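Local coordinates for protein terminase, large subunit (Bacillus phage spp1, PDB 2WBN) that cuts the viral genome to start and end DNA packaging through its metal-dependent nuclease domain, the part present here, and drives DNA into empty capsids with its ATPase domain, at residues V67-D72 and P161-E166. Numbering follows the deposited sequence.
Sequences VRWHYD and PNIARE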
# COMPACT_ATOMS: atom_id res chain seq x y z
N VAL A 67 2.20 3.45 -2.59
CA VAL A 67 0.89 3.87 -2.05
C VAL A 67 1.08 4.95 -0.98
O VAL A 67 2.07 4.93 -0.24
CB VAL A 67 0.07 2.67 -1.50
CG1 VAL A 67 -0.12 1.60 -2.59
CG2 VAL A 67 0.73 2.05 -0.21
N ARG A 68 0.13 5.89 -0.92
CA ARG A 68 0.04 6.90 0.12
C ARG A 68 -1.39 6.90 0.68
O ARG A 68 -2.35 7.01 -0.08
CB ARG A 68 0.38 8.26 -0.45
CG ARG A 68 0.23 9.46 0.51
CD ARG A 68 0.41 10.77 -0.28
NE ARG A 68 0.31 11.99 0.54
CZ ARG A 68 1.31 12.58 1.20
NH1 ARG A 68 2.53 12.07 1.18
NH2 ARG A 68 1.08 13.69 1.90
N TRP A 69 -1.49 6.75 2.00
CA TRP A 69 -2.75 6.68 2.74
C TRP A 69 -2.77 7.67 3.90
O TRP A 69 -1.72 8.08 4.39
CB TRP A 69 -2.88 5.31 3.38
CG TRP A 69 -2.97 4.16 2.48
CD1 TRP A 69 -1.92 3.48 1.89
CD2 TRP A 69 -4.15 3.48 2.10
NE1 TRP A 69 -2.41 2.44 1.14
CE2 TRP A 69 -3.78 2.41 1.26
CE3 TRP A 69 -5.51 3.68 2.36
CZ2 TRP A 69 -4.71 1.55 0.69
CZ3 TRP A 69 -6.43 2.83 1.80
CH2 TRP A 69 -6.04 1.78 0.98
N HIS A 70 -3.97 7.99 4.37
CA HIS A 70 -4.17 8.69 5.63
C HIS A 70 -4.82 7.73 6.62
O HIS A 70 -5.72 6.95 6.27
CB HIS A 70 -5.08 9.90 5.46
CG HIS A 70 -5.53 10.49 6.77
ND1 HIS A 70 -4.66 11.12 7.64
CD2 HIS A 70 -6.74 10.53 7.37
CE1 HIS A 70 -5.32 11.52 8.71
NE2 HIS A 70 -6.59 11.18 8.57
N TYR A 71 -4.40 7.85 7.88
CA TYR A 71 -4.82 6.96 8.94
C TYR A 71 -5.58 7.71 10.02
O TYR A 71 -5.00 8.54 10.73
CB TYR A 71 -3.58 6.32 9.56
CG TYR A 71 -3.85 5.28 10.63
CD1 TYR A 71 -5.01 4.51 10.61
CD2 TYR A 71 -2.94 5.07 11.65
CE1 TYR A 71 -5.24 3.55 11.58
CE2 TYR A 71 -3.16 4.12 12.61
CZ TYR A 71 -4.31 3.36 12.57
OH TYR A 71 -4.53 2.41 13.55
N ASP A 72 -6.88 7.45 10.14
CA ASP A 72 -7.68 7.96 11.25
C ASP A 72 -7.71 6.85 12.30
O ASP A 72 -8.51 5.92 12.23
CB ASP A 72 -9.10 8.31 10.77
CG ASP A 72 -9.93 9.02 11.83
OD1 ASP A 72 -9.73 8.81 13.04
OD2 ASP A 72 -10.82 9.80 11.45
N PRO A 161 -6.99 4.11 -8.80
CA PRO A 161 -7.74 3.03 -9.50
C PRO A 161 -7.16 1.64 -9.30
O PRO A 161 -7.91 0.67 -9.28
CB PRO A 161 -7.68 3.43 -10.97
CG PRO A 161 -6.54 4.38 -11.08
CD PRO A 161 -6.47 5.10 -9.76
N ASN A 162 -5.83 1.55 -9.15
CA ASN A 162 -5.20 0.27 -8.93
C ASN A 162 -5.49 -0.31 -7.55
O ASN A 162 -5.87 -1.49 -7.42
CB ASN A 162 -3.66 0.36 -9.14
CG ASN A 162 -3.29 0.58 -10.58
OD1 ASN A 162 -3.44 -0.32 -11.40
ND2 ASN A 162 -2.79 1.78 -10.92
N ILE A 163 -5.34 0.50 -6.52
CA ILE A 163 -5.74 0.13 -5.15
C ILE A 163 -7.22 -0.33 -5.13
O ILE A 163 -7.54 -1.39 -4.60
CB ILE A 163 -5.54 1.29 -4.14
CG1 ILE A 163 -4.06 1.58 -3.91
CG2 ILE A 163 -6.19 0.97 -2.78
CD1 ILE A 163 -3.78 2.88 -3.15
N ALA A 164 -8.09 0.46 -5.75
CA ALA A 164 -9.51 0.11 -5.85
C ALA A 164 -9.74 -1.27 -6.48
O ALA A 164 -10.43 -2.09 -5.92
CB ALA A 164 -10.31 1.20 -6.62
N ARG A 165 -9.11 -1.53 -7.63
CA ARG A 165 -9.27 -2.78 -8.34
C ARG A 165 -8.72 -3.96 -7.52
O ARG A 165 -9.39 -4.98 -7.37
CB ARG A 165 -8.57 -2.74 -9.70
CG ARG A 165 -8.81 -4.01 -10.54
CD ARG A 165 -8.09 -4.00 -11.88
NE ARG A 165 -6.74 -3.48 -11.76
CZ ARG A 165 -5.69 -4.16 -11.32
NH1 ARG A 165 -4.53 -3.53 -11.22
NH2 ARG A 165 -5.80 -5.44 -10.95
N GLU A 166 -7.53 -3.80 -6.96
CA GLU A 166 -6.90 -4.93 -6.30
C GLU A 166 -7.66 -5.29 -5.03
O GLU A 166 -7.92 -6.48 -4.78
CB GLU A 166 -5.44 -4.65 -6.02
CG GLU A 166 -4.61 -4.60 -7.28
CD GLU A 166 -3.13 -4.66 -6.98
OE1 GLU A 166 -2.75 -4.31 -5.84
OE2 GLU A 166 -2.37 -5.09 -7.87
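Ile163 makes a small, wholly apolar contact with Val67 and Trp69, setting the first turn of helix 161-169 against central strand 64-72 in the buried core of the RNase H-like nuclease domain. No hydrogen bond crosses between the two segments, and about 133 Å² is buried in all. The two branches of Ile163 reach mainly different partners. Its CG1 arm lies anti to the carbonyl carbon (chi1 -69°) and runs on extended, carrying CD1 to 3.9 Å from Val67 CG1. The other branch, CG2, meets the far end of the indole obliquely, 3.8 Å from Trp69 CZ2 and equally close to CH2 of that ring. On the strand, Trp69 and Val67 are two residues apart and so share a side of the sheet; Val67 CG2 fits in plane against the indole edge, and Ile163 CD1, also 4.2 Å from Trp69 CZ2, touches both residues. A weak hydrogen bond links Trp69 NE1 to Thr195 OG1 of helix 190-198. That helix carries His190 and Asp193, ligands of the second manganese, and packs on Val67 through Thr191, Ala194 and Thr195. Glu83 of strand 77-86 accepts hydrogen bonds from the backbone N of Asn162 and Ile163, and Ile155 of strand 152-155 touches Ile163, while Thr191 meets Ile163 and hydrogen-bonds Glu166, joining helix 161-169 to helix 190-198.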